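PDB 6SCE: uncharacterized protein from Thermus thermophilus HB8, which acts as a DNA nuclease of type III CRISPR defence that is switched on by cyclic oligoadenylate. Local coordinates for residues K33-S38 with E65-E70; L116-A121 with E130-A135; G178-V183 with Y191-H196; K283-P288 with A362-E367; A551-E556 with R584-A589. One frame throughout, in Å; residues are numbered along the deposited sequence.

Interaction 5 is fully buried, while interactions 1 to 4 are only partly so. Interactions 1 and 2 sit at the two outer edges of one sheet, with centres about 25 Å apart. Interaction 3 belongs to a second sheet, interaction 4 to the loop and helix beside a third, and interaction 5 to a fourth. Interactions 1 and 5 are parallel pairs inside beta-alpha-beta units; interactions 2 and 3 are antiparallel hairpins. The chemistry follows the place. The edge contacts 1 and 2 carry salt-bridge networks. Interaction 3 adds an arginine lying over an indole, interaction 4 is apolar with one water bridge, and interaction 5 pairs a full backbone ladder with a tryptophan face.

Interaction 1: residues K33-S38 with E65-E70; sequences KAVFYS and EERPLE
Val35 CG1 lies over one face of the Arg67 guanidinium, 3.6 Å from Arg67 NE. The ring of Tyr37 runs beside the same arginine and points the same way, with the two planes 73° apart. Glu65 gathers the charges here. Its OE1 takes Arg67 NE at 3.1 Å, from well above the carboxylate plane. Its OE2 holds Lys33 NZ in a weak salt bridge of 3.3 Å. The two cations thus share one carboxylate. In Arg67, chi1 of -72° and an extended chain carry NE back to Glu65. A leucine in place of Arg67 would probably leave Glu65 OE1 without its NE partner and take the flat guanidinium off Val35 CG1. On the face of Phe36 and Glu66, Ser38 OG donates to Glu66 OE2 at 2.9 Å, also from above the carboxylate plane. The parallel backbones position all this: Phe36 N bonds to Glu65 O, and Arg67 N to Phe36 O. Helix 44-59 links the two strands as a beta-alpha-beta unit, and its Phe53 meets the Phe36 ring. Strand 64-67 is the outermost on this side of the chain's sheet, strand 5-10 flanks strand 33-38, and Phe96 of helix 90-100 meets Tyr37 edge-to-face.

Interaction 2: residues L116-A121 with E130-A135; sequences LEAPRA and ERSLEA
Arg120 reaches from one strand of this hairpin to Glu130 on the other and forms a salt bridge between NH1 and OE2. The modelled separation is unusually short, so its exact length is doubtful. The second arm of the guanidinium turns back along its own segment. Arg120 NH2 gives a straight bond of 3.0 Å to Glu117 OE1, in the guanidinium plane and on the syn side of the carboxylate. Backbone groups are paired in antiparallel fashion. Ala121 N donates to Arg131 O at 2.8 Å, and Arg131 N returns a bond of 3.0 Å to Ala121 O. Beyond the strand end, Leu133 N satisfies Pro119 O at 2.8 Å. Ser132 OG, swung away from its backbone N (chi1 -177°), lies 2.8 Å from a water, and this water donates to Ala118 O. The other charged ends are met outside the pair: Arg131 NH1, in one of two conformers, by Glu27, and Glu134 OE2 by Arg185. Apolar contact comes from Leu133, whose CD2 lies 3.8 Å from Ala121 CB. Strand 129-132 ends the sheet at its other edge, opposite strand 64-67. Leu19 and Val23 of helix 15-28 pack on Leu133, and Trp352 makes a cation-pi contact with Arg120.

Interaction 3: residues G178-V183 with Y191-H196; sequences GGVFVV and YWVRPH
Val180 and Tyr191 form a hydrogen-bonded antiparallel pair, with both of their N-H groups used across it. Val180 N donates to Tyr191 O at 2.7 Å, and Tyr191 N to Val180 O at 2.9 Å. One further backbone bond follows past the strand end: Val193 N reaches Gly178 O at 2.9 Å, almost straight at hydrogen but well above the carbonyl plane. Between them, Gly179 and Trp192 form a non-hydrogen-bonded pair.

Apolar contact lies on the face of Val180 and Tyr191. Val180 CG2 meets Val193 CG1 at 3.5 Å, the two side chains crossing at about a right angle. Val180 has two conformers, and the distance is that of one of them. Val182 CG2 sits alongside Tyr191 CB, and Val193 CG1 lies at the edge of the Tyr191 ring.

The polar group is Arg194. Its chain bends at chi2 (-56°), which brings the guanidinium back over Trp192. NH2 lies 3.5 Å above the indole plane of Trp192 and also donates to Val193 O. Gly178 has a positive phi of 98°. A CB there would be jammed against the carbonyl O of the residue before and would probably also run into Arg194 NH2.

Trp192 NE1 bonds to His231, and Phe212 of helix 206-220 meets the Trp192 ring edge-to-face. Strands 169-172 and 225-229 flank the hairpin within a mixed sheet.

Interaction 4: residues K283-P288 with A362-E367; sequences KALPLP and APVVEE
Val364 is a forked bump against the loop 283-288. Its CG2 touches Leu285 CB at 4.0 Å, and its CG1 touches Pro288 CD at 4.1 Å. The two methyls thus each meet a different residue of the loop. A second bump is the bent chain of Glu367. Chi1 of 178° puts its CG opposite the backbone N and into the hollow between Leu287 CD1 and Pro288 CD, 3.9 Å from each; the turn at chi2 then directs the carboxylate. Leu287 crosses the glutamate at about a right angle. Its other branch, CD2, rests 3.7 Å from Pro363 O, a carbonyl already bonded to Glu367 N within the helix. The ring of Pro288 lies against the helix backbone too, with CG 3.8 Å from Val364 O. An alanine in place of Pro288 would lack CG and CD and is likely to open a gap between Val364 CG1 and Glu367 CG.

No direct hydrogen bond crosses the contact. One water joins the sides by donating to Pro288 O and to Glu367 OE2, while Glu367 OE1 pairs with Arg370. Tyr318 of strand 316-321 touches Leu285, Pro288 and Val364. The loop thus packs on helix 354-370 just before entering strand 293-297, and the parallel strands 342-347, 316-321, 293-297 and 375-378 beside it have the order of a Rossmann-like alpha/beta domain.

Interaction 5: residues A551-E556 with R584-A589; sequences ALWFVE and RGLMVA
Arg584 lays its aliphatic root on the indole of Trp553. Arg584 CB stands 3.4 Å from the centroid of the Trp553 six-membered ring, only 11° off the normal, a CH-pi contact over the face. Chi1 of -68° turns the Trp553 ring away from the carbonyl carbon and toward the neighbouring strand. The arginine chain bends at chi2 and leads its charge away, where NH1 bonds to Asn630 O. Leu586 comes next on the same face, with CB 4.0 Å from Trp553 CE3. Its backbone is bonded twice to strand 551-558: Leu586 N donates to Phe554 O at 2.8 Å, and Leu586 O accepts Glu556 N at 2.9 Å. Bonds from Arg584 N to Leu552 O and from Val588 N to Glu556 O extend the parallel ladder. Helix 561-579 makes the beta-alpha-beta crossover between the strands. With Asp543, Glu556 and Lys558 on adjoining strands, the arrangement is consistent with the core of a PD-(D/E)XK nuclease.

Interaction 1: residues K33-S38 with E65-E70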
# COMPACT_ATOMS: atom_id res chain seq x y z
N LYS A 33 3.40 -11.99 31.77
CA LYS A 33 3.49 -12.70 30.51
C LYS A 33 2.89 -11.82 29.42
O LYS A 33 2.26 -10.82 29.72
CB LYS A 33 2.72 -14.03 30.55
CG LYS A 33 1.23 -13.87 30.81
CD LYS A 33 0.48 -15.18 30.64
CE LYS A 33 -1.00 -14.97 30.93
NZ LYS A 33 -1.78 -16.22 30.71
N ALA A 34 3.12 -12.20 28.19
CA ALA A 34 2.54 -11.46 27.07
C ALA A 34 1.73 -12.45 26.27
O ALA A 34 2.13 -13.59 26.11
CB ALA A 34 3.62 -10.86 26.19
N VAL A 35 0.57 -12.02 25.80
CA VAL A 35 -0.26 -12.83 24.96
C VAL A 35 -0.40 -12.10 23.62
O VAL A 35 -0.84 -10.96 23.59
CB VAL A 35 -1.67 -13.04 25.58
CG1 VAL A 35 -2.52 -13.94 24.70
CG2 VAL A 35 -1.59 -13.64 26.99
N PHE A 36 -0.06 -12.78 22.55
CA PHE A 36 -0.14 -12.20 21.23
C PHE A 36 -1.27 -12.82 20.43
O PHE A 36 -1.31 -14.02 20.25
CB PHE A 36 1.17 -12.39 20.51
CG PHE A 36 2.28 -11.64 21.16
CD1 PHE A 36 2.34 -10.26 21.06
CD2 PHE A 36 3.19 -12.30 21.96
CE1 PHE A 36 3.35 -9.54 21.71
CE2 PHE A 36 4.19 -11.59 22.62
CZ PHE A 36 4.27 -10.22 22.51
N TYR A 37 -2.14 -11.98 19.93
CA TYR A 37 -3.23 -12.42 19.04
C TYR A 37 -2.74 -12.18 17.64
O TYR A 37 -2.78 -11.05 17.10
CB TYR A 37 -4.51 -11.67 19.40
CG TYR A 37 -4.87 -11.84 20.85
CD1 TYR A 37 -5.57 -12.97 21.31
CD2 TYR A 37 -4.48 -10.90 21.80
CE1 TYR A 37 -5.88 -13.12 22.66
CE2 TYR A 37 -4.79 -11.05 23.13
CZ TYR A 37 -5.47 -12.16 23.55
OH TYR A 37 -5.72 -12.27 24.87
N SER A 38 -2.17 -13.22 17.08
CA SER A 38 -1.35 -13.07 15.92
C SER A 38 -2.10 -13.43 14.66
O SER A 38 -2.97 -14.34 14.62
CB SER A 38 -0.07 -13.87 16.07
OG SER A 38 -0.34 -15.22 15.84
N GLU A 65 2.68 -16.30 24.79
CA GLU A 65 1.93 -17.29 24.03
C GLU A 65 1.21 -16.59 22.89
O GLU A 65 1.07 -15.38 22.95
CB GLU A 65 0.92 -18.00 24.92
CG GLU A 65 -0.06 -17.08 25.61
CD GLU A 65 -0.84 -17.82 26.69
OE1 GLU A 65 -1.66 -18.69 26.33
OE2 GLU A 65 -0.62 -17.53 27.88
N GLU A 66 0.84 -17.36 21.87
CA GLU A 66 0.04 -16.85 20.77
C GLU A 66 -1.34 -17.48 20.84
O GLU A 66 -1.46 -18.67 21.11
CB GLU A 66 0.69 -17.21 19.45
CG GLU A 66 1.91 -16.38 19.12
CD GLU A 66 2.53 -16.79 17.80
OE1 GLU A 66 3.25 -17.81 17.79
OE2 GLU A 66 2.29 -16.13 16.78
N ARG A 67 -2.37 -16.68 20.61
CA ARG A 67 -3.74 -17.17 20.66
C ARG A 67 -4.49 -16.68 19.45
O ARG A 67 -4.18 -15.62 18.92
CB ARG A 67 -4.45 -16.65 21.91
CG ARG A 67 -4.01 -17.27 23.23
CD ARG A 67 -4.81 -16.67 24.37
NE ARG A 67 -4.21 -16.97 25.67
CZ ARG A 67 -4.47 -16.33 26.81
NH1 ARG A 67 -5.34 -15.32 26.87
NH2 ARG A 67 -3.85 -16.72 27.92
N PRO A 68 -5.53 -17.44 19.02
CA PRO A 68 -6.41 -16.94 17.96
C PRO A 68 -7.07 -15.64 18.37
O PRO A 68 -7.32 -15.40 19.56
CB PRO A 68 -7.46 -18.07 17.81
CG PRO A 68 -6.75 -19.30 18.28
CD PRO A 68 -5.88 -18.82 19.43
N LEU A 69 -7.39 -14.80 17.39
CA LEU A 69 -7.99 -13.49 17.68
C LEU A 69 -9.25 -13.54 18.52
O LEU A 69 -9.44 -12.72 19.43
CB LEU A 69 -8.29 -12.76 16.35
CG LEU A 69 -7.14 -11.91 15.80
CD1 LEU A 69 -6.95 -10.66 16.63
CD2 LEU A 69 -5.84 -12.68 15.73
N GLU A 70 -10.11 -14.52 18.22
CA GLU A 70 -11.38 -14.69 18.94
C GLU A 70 -11.19 -14.93 20.43
O GLU A 70 -12.01 -14.51 21.24
CB GLU A 70 -12.17 -15.87 18.34
CG GLU A 70 -12.73 -15.58 16.94
CD GLU A 70 -14.06 -14.81 16.95
OE1 GLU A 70 -14.79 -14.85 17.96
OE2 GLU A 70 -14.39 -14.19 15.91
O HOH W 1 -3.56 -15.98 16.59

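Interaction 2: residues L116-A121 with E130-A135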
# COMPACT_ATOMS: atom_id res chain seq x y z
N LEU A 116 10.10 12.13 11.33
CA LEU A 116 10.97 12.87 12.22
C LEU A 116 10.43 13.14 13.61
O LEU A 116 11.04 13.88 14.38
CB LEU A 116 11.44 14.19 11.57
CG LEU A 116 12.33 14.06 10.35
CD1 LEU A 116 12.77 15.45 9.90
CD2 LEU A 116 13.55 13.20 10.62
N GLU A 117 9.29 12.54 13.98
CA GLU A 117 8.82 12.63 15.36
C GLU A 117 9.06 11.34 16.11
O GLU A 117 9.22 10.30 15.48
CB GLU A 117 7.35 12.95 15.39
CG GLU A 117 7.07 14.42 15.11
CD GLU A 117 5.67 14.82 15.53
OE1 GLU A 117 4.96 14.00 16.14
OE2 GLU A 117 5.28 15.96 15.21
N ALA A 118 9.08 11.37 17.43
CA ALA A 118 9.07 10.13 18.19
C ALA A 118 7.64 9.60 18.13
O ALA A 118 6.68 10.38 18.03
CB ALA A 118 9.47 10.36 19.63
N PRO A 119 7.49 8.28 18.24
CA PRO A 119 6.11 7.73 18.34
C PRO A 119 5.39 8.23 19.57
O PRO A 119 6.04 8.68 20.53
CB PRO A 119 6.34 6.22 18.47
CG PRO A 119 7.71 5.99 17.97
CD PRO A 119 8.51 7.22 18.29
N ARG A 120 4.06 8.16 19.55
CA ARG A 120 3.21 8.53 20.67
C ARG A 120 2.44 7.33 21.17
O ARG A 120 2.05 6.48 20.38
CB ARG A 120 2.21 9.59 20.23
CG ARG A 120 2.84 10.84 19.63
CD ARG A 120 1.77 11.80 19.15
NE ARG A 120 2.39 12.90 18.45
CZ ARG A 120 1.94 14.14 18.42
NH1 ARG A 120 0.83 14.48 19.06
NH2 ARG A 120 2.62 15.04 17.73
N ALA A 121 2.22 7.25 22.48
CA ALA A 121 1.22 6.33 23.03
C ALA A 121 -0.10 7.07 23.11
O ALA A 121 -0.17 8.17 23.67
CB ALA A 121 1.63 5.87 24.42
N GLU A 130 -2.42 11.09 25.99
CA GLU A 130 -1.42 10.85 24.96
C GLU A 130 -0.06 11.24 25.56
O GLU A 130 0.00 12.16 26.38
CB GLU A 130 -1.82 11.71 23.76
CG GLU A 130 -0.80 11.84 22.66
CD GLU A 130 -1.18 12.92 21.67
OE1 GLU A 130 -2.39 13.12 21.43
OE2 GLU A 130 -0.28 13.57 21.14
N ARG A 131 1.00 10.50 25.24
CA ARG A 131 2.35 10.89 25.64
C ARG A 131 3.37 10.53 24.56
O ARG A 131 3.20 9.53 23.85
CB ARG A 131 2.73 10.24 26.99
CG ARG A 131 2.99 8.75 26.97
CD ARG A 131 3.51 8.24 28.31
NE ARG A 131 2.43 8.01 29.26
CZ ARG A 131 2.14 6.84 29.82
NH1 ARG A 131 1.12 6.76 30.65
NH2 ARG A 131 2.89 5.76 29.58
N SER A 132 4.42 11.33 24.47
CA SER A 132 5.51 11.10 23.56
C SER A 132 6.34 9.97 24.10
O SER A 132 6.56 9.88 25.31
CB SER A 132 6.36 12.36 23.46
OG SER A 132 7.38 12.14 22.51
N LEU A 133 6.77 9.08 23.21
CA LEU A 133 7.57 7.92 23.59
C LEU A 133 9.05 8.10 23.30
O LEU A 133 9.74 7.18 22.80
CB LEU A 133 7.03 6.64 22.90
CG LEU A 133 5.57 6.34 23.31
CD1 LEU A 133 5.14 5.09 22.57
CD2 LEU A 133 5.40 6.20 24.81
N GLU A 134 9.58 9.27 23.69
CA GLU A 134 11.00 9.55 23.49
C GLU A 134 11.85 8.53 24.16
O GLU A 134 12.82 8.08 23.59
CB GLU A 134 11.40 10.90 24.10
CG GLU A 134 10.83 12.08 23.39
CD GLU A 134 11.48 12.36 22.05
OE1 GLU A 134 12.54 11.78 21.69
OE2 GLU A 134 10.90 13.20 21.34
N ALA A 135 11.51 8.17 25.39
CA ALA A 135 12.34 7.27 26.19
C ALA A 135 12.26 5.82 25.74
O ALA A 135 13.26 5.12 25.73
CB ALA A 135 11.95 7.37 27.67
O HOH W 2 6.07 12.24 20.04

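Interaction 3: residues G178-V183 with Y191-H196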
# COMPACT_ATOMS: atom_id res chain seq x y z
N GLY A 178 24.63 1.51 -1.38
CA GLY A 178 23.77 2.63 -1.82
C GLY A 178 22.87 3.26 -0.78
O GLY A 178 22.20 4.26 -1.05
N GLY A 179 22.85 2.70 0.42
CA GLY A 179 22.02 3.23 1.48
C GLY A 179 22.65 3.15 2.84
O GLY A 179 23.63 2.41 3.07
N VAL A 180 22.12 3.96 3.75
CA VAL A 180 22.46 3.90 5.17
C VAL A 180 21.17 3.70 5.94
O VAL A 180 20.20 4.39 5.66
CB VAL A 180 23.10 5.22 5.63
CG1 VAL A 180 23.58 5.11 7.08
CG2 VAL A 180 24.27 5.61 4.73
N PHE A 181 21.18 2.79 6.93
CA PHE A 181 20.00 2.52 7.74
C PHE A 181 20.06 3.43 8.95
O PHE A 181 20.98 3.31 9.78
CB PHE A 181 20.03 1.06 8.18
CG PHE A 181 18.80 0.64 8.94
CD1 PHE A 181 17.63 0.41 8.26
CD2 PHE A 181 18.84 0.45 10.32
CE1 PHE A 181 16.47 0.02 8.92
CE2 PHE A 181 17.70 0.04 10.99
CZ PHE A 181 16.52 -0.16 10.30
N VAL A 182 19.13 4.38 9.05
CA VAL A 182 19.16 5.38 10.08
C VAL A 182 17.95 5.16 11.02
O VAL A 182 16.82 4.97 10.57
CB VAL A 182 19.14 6.82 9.48
CG1 VAL A 182 19.26 7.89 10.55
CG2 VAL A 182 20.27 6.99 8.46
N VAL A 183 18.21 5.16 12.31
CA VAL A 183 17.14 5.16 13.34
C VAL A 183 17.17 6.46 14.10
O VAL A 183 18.17 6.83 14.71
CB VAL A 183 17.23 3.95 14.27
CG1 VAL A 183 16.18 4.05 15.37
CG2 VAL A 183 17.07 2.67 13.46
N TYR A 191 18.41 5.66 3.79
CA TYR A 191 18.88 6.94 3.28
C TYR A 191 19.92 6.70 2.19
O TYR A 191 20.92 6.03 2.40
CB TYR A 191 19.45 7.74 4.43
CG TYR A 191 19.93 9.14 4.10
CD1 TYR A 191 21.24 9.37 3.68
CD2 TYR A 191 19.10 10.23 4.26
CE1 TYR A 191 21.70 10.65 3.42
CE2 TYR A 191 19.56 11.51 3.98
CZ TYR A 191 20.86 11.71 3.59
OH TYR A 191 21.28 13.00 3.32
N TRP A 192 19.66 7.28 1.03
CA TRP A 192 20.43 7.05 -0.21
C TRP A 192 21.77 7.77 -0.10
O TRP A 192 21.82 8.95 0.23
CB TRP A 192 19.61 7.59 -1.37
CG TRP A 192 20.19 7.72 -2.77
CD1 TRP A 192 21.16 8.59 -3.17
CD2 TRP A 192 19.74 7.05 -3.95
NE1 TRP A 192 21.37 8.47 -4.52
CE2 TRP A 192 20.50 7.53 -5.03
CE3 TRP A 192 18.77 6.09 -4.20
CZ2 TRP A 192 20.32 7.08 -6.36
CZ3 TRP A 192 18.59 5.63 -5.50
CH2 TRP A 192 19.37 6.14 -6.57
N VAL A 193 22.84 7.03 -0.35
CA VAL A 193 24.19 7.60 -0.35
C VAL A 193 24.89 7.08 -1.60
O VAL A 193 24.69 5.94 -2.05
CB VAL A 193 25.00 7.25 0.92
CG1 VAL A 193 24.42 7.97 2.12
CG2 VAL A 193 25.06 5.75 1.15
N ARG A 194 25.69 7.94 -2.20
CA ARG A 194 26.49 7.55 -3.35
C ARG A 194 27.88 8.07 -3.03
O ARG A 194 28.27 9.13 -3.51
CB ARG A 194 25.95 8.17 -4.64
CG ARG A 194 24.70 7.54 -5.19
CD ARG A 194 24.89 6.05 -5.43
NE ARG A 194 23.77 5.39 -6.10
CZ ARG A 194 22.72 4.82 -5.49
NH1 ARG A 194 21.78 4.25 -6.24
NH2 ARG A 194 22.57 4.83 -4.15
N PRO A 195 28.60 7.36 -2.13
CA PRO A 195 29.88 7.87 -1.62
C PRO A 195 31.06 7.74 -2.61
O PRO A 195 32.07 8.42 -2.43
CB PRO A 195 30.10 7.04 -0.35
CG PRO A 195 29.40 5.75 -0.62
CD PRO A 195 28.26 6.05 -1.56
N HIS A 196 30.94 6.89 -3.63
CA HIS A 196 32.02 6.69 -4.60
C HIS A 196 32.18 7.94 -5.47
O HIS A 196 31.18 8.53 -5.88
CB HIS A 196 31.76 5.46 -5.50
CG HIS A 196 31.16 4.29 -4.78
ND1 HIS A 196 31.77 3.68 -3.70
CD2 HIS A 196 30.01 3.61 -4.99
CE1 HIS A 196 31.02 2.68 -3.28
NE2 HIS A 196 29.94 2.61 -4.04

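Interaction 4: residues K283-P288 with A362-E367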
# COMPACT_ATOMS: atom_id res chain seq x y z
N LYS A 283 -12.42 25.04 9.64
CA LYS A 283 -13.84 24.87 9.78
C LYS A 283 -14.27 23.45 10.11
O LYS A 283 -13.59 22.49 9.76
CB LYS A 283 -14.51 25.26 8.47
CG LYS A 283 -14.29 26.70 8.03
CD LYS A 283 -15.25 27.01 6.89
CE LYS A 283 -15.04 28.39 6.30
NZ LYS A 283 -16.18 28.65 5.38
N ALA A 284 -15.41 23.35 10.77
CA ALA A 284 -16.13 22.12 10.91
C ALA A 284 -16.63 21.64 9.55
O ALA A 284 -16.74 22.42 8.58
CB ALA A 284 -17.31 22.28 11.84
N LEU A 285 -16.97 20.36 9.48
CA LEU A 285 -17.59 19.81 8.29
C LEU A 285 -19.05 20.25 8.16
O LEU A 285 -19.78 20.25 9.15
CB LEU A 285 -17.52 18.27 8.31
CG LEU A 285 -16.09 17.70 8.30
CD1 LEU A 285 -16.08 16.22 8.69
CD2 LEU A 285 -15.39 17.91 6.96
N PRO A 286 -19.48 20.58 6.93
CA PRO A 286 -20.90 20.90 6.69
C PRO A 286 -21.77 19.71 7.02
O PRO A 286 -21.37 18.57 6.73
CB PRO A 286 -20.98 21.17 5.18
CG PRO A 286 -19.58 21.41 4.73
CD PRO A 286 -18.66 20.73 5.72
N LEU A 287 -22.94 19.96 7.61
CA LEU A 287 -23.89 18.91 7.92
C LEU A 287 -24.41 18.31 6.62
O LEU A 287 -24.43 19.00 5.59
CB LEU A 287 -25.06 19.42 8.79
CG LEU A 287 -24.67 19.85 10.22
CD1 LEU A 287 -25.91 20.19 11.04
CD2 LEU A 287 -23.86 18.77 10.94
N PRO A 288 -24.74 17.02 6.63
CA PRO A 288 -25.19 16.37 5.43
C PRO A 288 -26.62 16.76 5.07
O PRO A 288 -27.43 16.97 5.96
CB PRO A 288 -25.15 14.89 5.79
CG PRO A 288 -25.32 14.87 7.26
CD PRO A 288 -24.61 16.08 7.75
N ALA A 362 -18.57 13.20 14.55
CA ALA A 362 -19.71 12.93 15.41
C ALA A 362 -20.96 13.72 15.00
O ALA A 362 -22.05 13.12 14.84
CB ALA A 362 -19.35 13.16 16.88
N PRO A 363 -20.82 15.03 14.79
CA PRO A 363 -22.01 15.81 14.41
C PRO A 363 -22.61 15.43 13.06
O PRO A 363 -23.83 15.55 12.85
CB PRO A 363 -21.49 17.26 14.37
CG PRO A 363 -20.21 17.24 15.14
CD PRO A 363 -19.63 15.88 14.91
N VAL A 364 -21.77 14.97 12.14
CA VAL A 364 -22.21 14.58 10.82
C VAL A 364 -23.03 13.29 10.96
O VAL A 364 -24.13 13.16 10.43
CB VAL A 364 -20.99 14.38 9.87
CG1 VAL A 364 -21.39 13.71 8.56
CG2 VAL A 364 -20.28 15.69 9.64
N VAL A 365 -22.49 12.34 11.72
CA VAL A 365 -23.20 11.11 11.99
C VAL A 365 -24.56 11.39 12.66
O VAL A 365 -25.59 10.86 12.24
CB VAL A 365 -22.35 10.20 12.91
CG1 VAL A 365 -23.14 8.99 13.40
CG2 VAL A 365 -21.11 9.75 12.17
N GLU A 366 -24.55 12.22 13.68
CA GLU A 366 -25.76 12.47 14.46
C GLU A 366 -26.83 13.13 13.60
O GLU A 366 -27.98 12.71 13.62
CB GLU A 366 -25.45 13.25 15.74
CG GLU A 366 -24.91 12.32 16.82
CD GLU A 366 -24.19 13.01 17.97
OE1 GLU A 366 -24.36 14.24 18.15
OE2 GLU A 366 -23.45 12.31 18.70
N GLU A 367 -26.44 14.12 12.81
CA GLU A 367 -27.36 14.76 11.87
C GLU A 367 -27.86 13.76 10.83
O GLU A 367 -29.06 13.71 10.54
CB GLU A 367 -26.71 15.99 11.23
CG GLU A 367 -27.56 16.71 10.20
CD GLU A 367 -28.78 17.42 10.77
OE1 GLU A 367 -28.92 17.49 12.00
OE2 GLU A 367 -29.59 17.91 9.97
O HOH W 3 -28.74 18.79 7.45

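Interaction 5: residues A551-E556 with R584-A589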
# COMPACT_ATOMS: atom_id res chain seq x y z
N ALA A 551 -8.58 -6.52 -6.62
CA ALA A 551 -7.18 -6.54 -7.03
C ALA A 551 -7.06 -5.98 -8.45
O ALA A 551 -7.77 -6.41 -9.37
CB ALA A 551 -6.59 -7.93 -6.94
N LEU A 552 -6.20 -4.98 -8.60
CA LEU A 552 -5.83 -4.46 -9.91
C LEU A 552 -4.65 -5.26 -10.44
O LEU A 552 -3.75 -5.65 -9.69
CB LEU A 552 -5.43 -2.99 -9.81
CG LEU A 552 -5.35 -2.24 -11.14
CD1 LEU A 552 -6.67 -2.21 -11.85
CD2 LEU A 552 -4.91 -0.81 -10.83
N TRP A 553 -4.65 -5.50 -11.75
CA TRP A 553 -3.57 -6.23 -12.42
C TRP A 553 -3.07 -5.40 -13.59
O TRP A 553 -3.88 -4.87 -14.35
CB TRP A 553 -4.08 -7.56 -13.02
CG TRP A 553 -4.48 -8.62 -12.04
CD1 TRP A 553 -5.59 -8.62 -11.25
CD2 TRP A 553 -3.82 -9.86 -11.81
NE1 TRP A 553 -5.63 -9.78 -10.50
CE2 TRP A 553 -4.57 -10.56 -10.84
CE3 TRP A 553 -2.66 -10.45 -12.33
CZ2 TRP A 553 -4.19 -11.82 -10.37
CZ3 TRP A 553 -2.28 -11.68 -11.86
CH2 TRP A 553 -3.04 -12.35 -10.88
N PHE A 554 -1.75 -5.29 -13.70
CA PHE A 554 -1.11 -4.74 -14.87
C PHE A 554 -0.54 -5.89 -15.68
O PHE A 554 -0.03 -6.86 -15.12
CB PHE A 554 0.02 -3.80 -14.47
CG PHE A 554 -0.44 -2.58 -13.74
CD1 PHE A 554 -1.54 -1.85 -14.19
CD2 PHE A 554 0.23 -2.14 -12.61
CE1 PHE A 554 -1.96 -0.73 -13.51
CE2 PHE A 554 -0.19 -1.01 -11.93
CZ PHE A 554 -1.27 -0.30 -12.38
N VAL A 555 -0.61 -5.76 -17.00
CA VAL A 555 -0.18 -6.82 -17.91
C VAL A 555 1.06 -6.36 -18.68
O VAL A 555 1.11 -5.21 -19.16
CB VAL A 555 -1.29 -7.17 -18.92
CG1 VAL A 555 -0.86 -8.34 -19.82
CG2 VAL A 555 -2.59 -7.51 -18.21
N GLU A 556 2.05 -7.25 -18.77
CA GLU A 556 3.24 -6.99 -19.62
C GLU A 556 3.33 -8.14 -20.62
O GLU A 556 3.29 -9.30 -20.22
CB GLU A 556 4.52 -6.90 -18.79
CG GLU A 556 5.80 -6.65 -19.58
CD GLU A 556 5.93 -5.24 -20.12
OE1 GLU A 556 5.17 -4.34 -19.69
OE2 GLU A 556 6.80 -5.01 -20.99
N ARG A 584 -1.43 -7.28 -8.65
CA ARG A 584 -0.50 -8.23 -9.23
C ARG A 584 -0.13 -7.82 -10.64
O ARG A 584 -0.79 -6.97 -11.24
CB ARG A 584 -1.12 -9.64 -9.29
CG ARG A 584 -1.59 -10.20 -7.95
CD ARG A 584 -0.45 -10.53 -7.02
NE ARG A 584 -0.98 -10.99 -5.73
CZ ARG A 584 -1.39 -12.23 -5.46
NH1 ARG A 584 -1.30 -13.20 -6.38
NH2 ARG A 584 -1.88 -12.52 -4.26
N GLY A 585 0.93 -8.43 -11.15
CA GLY A 585 1.35 -8.17 -12.52
C GLY A 585 1.28 -9.49 -13.28
O GLY A 585 1.76 -10.50 -12.80
N LEU A 586 0.64 -9.47 -14.44
CA LEU A 586 0.57 -10.66 -15.29
C LEU A 586 1.64 -10.51 -16.37
O LEU A 586 1.62 -9.55 -17.13
CB LEU A 586 -0.81 -10.80 -15.90
CG LEU A 586 -1.03 -12.07 -16.72
CD1 LEU A 586 -0.96 -13.29 -15.83
CD2 LEU A 586 -2.37 -11.98 -17.45
N MSE A 587 2.57 -11.45 -16.41
CA MSE A 587 3.71 -11.37 -17.32
C MSE A 587 3.51 -12.47 -18.33
O MSE A 587 3.52 -13.64 -17.96
CB MSE A 587 5.01 -11.58 -16.53
CG MSE A 587 5.06 -10.83 -15.21
SE MSE A 587 5.35 -8.92 -15.59
CE MSE A 587 7.27 -8.99 -15.99
N VAL A 588 3.28 -12.10 -19.59
CA VAL A 588 2.95 -13.08 -20.64
C VAL A 588 3.98 -13.03 -21.77
O VAL A 588 4.21 -11.97 -22.39
CB VAL A 588 1.56 -12.84 -21.28
CG1 VAL A 588 1.22 -13.96 -22.29
CG2 VAL A 588 0.49 -12.76 -20.21
N ALA A 589 4.58 -14.19 -22.05
CA ALA A 589 5.51 -14.34 -23.17
C ALA A 589 4.88 -15.15 -24.29
O ALA A 589 4.18 -16.13 -24.04
CB ALA A 589 6.79 -15.01 -22.71